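Long-range contact in phospholipase C beta (PDB 1JAD), which belongs to the phospholipase C beta family and is represented here by its C-terminal region, an elongated bundle of long helices: residues L33-Q37 against E108-K112. Residues are numbered along the deposited sequence; the frame is centred on the assembly and turned at random.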
loop_
_atom_site.group_PDB
_atom_site.type_symbol
_atom_site.label_atom_id
_atom_site.label_comp_id
_atom_site.label_asym_id
_atom_site.label_seq_id
_atom_site.Cartn_x
_atom_site.Cartn_y
_atom_site.Cartn_z
ATOM N N LEU A 33 -2.392 15.850 13.110
ATOM C CA LEU A 33 -1.347 14.978 13.635
ATOM C C LEU A 33 -0.066 15.774 13.816
ATOM O O LEU A 33 0.585 15.677 14.855
ATOM C CB LEU A 33 -1.075 13.808 12.691
ATOM C CG LEU A 33 0.143 12.957 13.071
ATOM C CD1 LEU A 33 -0.063 12.308 14.436
ATOM C CD2 LEU A 33 0.370 11.902 11.998
ATOM N N LEU A 34 0.300 16.557 12.805
ATOM C CA LEU A 34 1.509 17.359 12.903
ATOM C C LEU A 34 1.417 18.248 14.132
ATOM O O LEU A 34 2.406 18.450 14.834
ATOM C CB LEU A 34 1.716 18.220 11.647
ATOM C CG LEU A 34 2.087 17.503 10.341
ATOM C CD1 LEU A 34 2.359 18.529 9.241
ATOM C CD2 LEU A 34 3.327 16.646 10.567
ATOM N N LYS A 35 0.224 18.774 14.394
ATOM C CA LYS A 35 0.024 19.625 15.554
ATOM C C LYS A 35 0.169 18.826 16.835
ATOM O O LYS A 35 0.777 19.298 17.796
ATOM C CB LYS A 35 -1.349 20.297 15.525
ATOM C CG LYS A 35 -1.482 21.403 14.495
ATOM C CD LYS A 35 -2.761 22.199 14.714
ATOM C CE LYS A 35 -2.884 23.338 13.712
ATOM N NZ LYS A 35 -2.937 22.841 12.305
ATOM N N LYS A 36 -0.383 17.618 16.857
ATOM C CA LYS A 36 -0.273 16.795 18.050
ATOM C C LYS A 36 1.180 16.452 18.315
ATOM O O LYS A 36 1.681 16.636 19.422
ATOM C CB LYS A 36 -1.072 15.503 17.910
ATOM C CG LYS A 36 -0.913 14.600 19.121
ATOM C CD LYS A 36 -1.848 13.405 19.102
ATOM C CE LYS A 36 -1.684 12.611 20.390
ATOM N NZ LYS A 36 -2.567 11.418 20.460
ATOM N N GLN A 37 1.858 15.955 17.287
ATOM C CA GLN A 37 3.255 15.581 17.418
ATOM C C GLN A 37 4.091 16.743 17.929
ATOM O O GLN A 37 5.061 16.532 18.655
ATOM C CB GLN A 37 3.814 15.096 16.074
ATOM C CG GLN A 37 3.061 13.912 15.479
ATOM C CD GLN A 37 3.720 13.360 14.225
ATOM O OE1 GLN A 37 4.064 14.108 13.308
ATOM N NE2 GLN A 37 3.877 12.044 14.172
ATOM N N GLU A 108 4.770 7.865 12.120
ATOM C CA GLU A 108 3.353 8.177 12.285
ATOM C C GLU A 108 2.792 8.909 11.083
ATOM O O GLU A 108 1.645 8.696 10.707
ATOM C CB GLU A 108 3.131 9.034 13.541
ATOM C CG GLU A 108 3.560 8.373 14.855
ATOM C CD GLU A 108 3.418 9.302 16.058
ATOM O OE1 GLU A 108 4.041 10.387 16.054
ATOM O OE2 GLU A 108 2.689 8.944 17.006
ATOM N N GLN A 109 3.594 9.784 10.485
ATOM C CA GLN A 109 3.145 10.540 9.324
ATOM C C GLN A 109 2.973 9.582 8.146
ATOM O O GLN A 109 1.964 9.628 7.438
ATOM C CB GLN A 109 4.156 11.643 8.991
ATOM C CG GLN A 109 4.433 12.568 10.171
ATOM C CD GLN A 109 5.357 13.729 9.836
ATOM O OE1 GLN A 109 5.801 14.460 10.728
ATOM N NE2 GLN A 109 5.642 13.914 8.550
ATOM N N THR A 110 3.948 8.699 7.949
ATOM C CA THR A 110 3.860 7.736 6.862
ATOM C C THR A 110 2.583 6.927 6.996
ATOM O O THR A 110 1.811 6.810 6.041
ATOM C CB THR A 110 5.079 6.783 6.847
ATOM O OG1 THR A 110 6.244 7.524 6.465
ATOM C CG2 THR A 110 4.868 5.634 5.865
ATOM N N ALA A 111 2.353 6.378 8.184
ATOM C CA ALA A 111 1.160 5.583 8.428
ATOM C C ALA A 111 -0.085 6.371 8.066
ATOM O O ALA A 111 -0.971 5.875 7.360
ATOM C CB ALA A 111 1.099 5.172 9.883
ATOM N N LYS A 112 -0.144 7.609 8.542
ATOM C CA LYS A 112 -1.295 8.459 8.278
ATOM C C LYS A 112 -1.446 8.734 6.786
ATOM O O LYS A 112 -2.440 8.347 6.180
ATOM C CB LYS A 112 -1.174 9.785 9.035
ATOM C CG LYS A 112 -2.512 10.478 9.243
ATOM C CD LYS A 112 -3.453 9.522 9.982
ATOM C CE LYS A 112 -4.803 10.141 10.330
ATOM N NZ LYS A 112 -5.656 9.145 11.051
#
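Gln37 and Glu108 supply the polar half of this antiparallel helix pairing, their extended side chains reaching across from opposite directions. Gln37 NE2 donates a hydrogen bond to Glu108 OE1, bent to 146° at the hydrogen; the modelled separation of these two atoms, 2.5 Å, is short, and its exact value is doubtful. The amide comes in from above the carboxylate plane, 42° out of it. His105, one turn before Gln109, ties the pair together: its backbone O accepts a second bond from Gln37 NE2, while its ND1 is hydrogen-bonded to Glu108 OE1.

The apolar half rests on Leu33. Its CB already points toward the facing helix, and CG opposite the backbone N (chi1 172°), together with the turn at chi2, carries CD2 to 3.7 Å from Glu108 O and 4.0 Å from Lys112 CB. Leu34 and Gln109 cross at about a right angle. Gln109 also packs on Phe30 and on Leu215, linking helices 28-64, 75-155 and 161-245.

The axes of segments 33-37 and 108-112 come within 11.3 Å, bridged largely by long polar side chains. Most touching residues are partly exposed, and this mixed chemistry is consistent with a seam at the bundle surface, where the buried amide of Gln37 has two acceptors, Glu108 OE1 and His105 O.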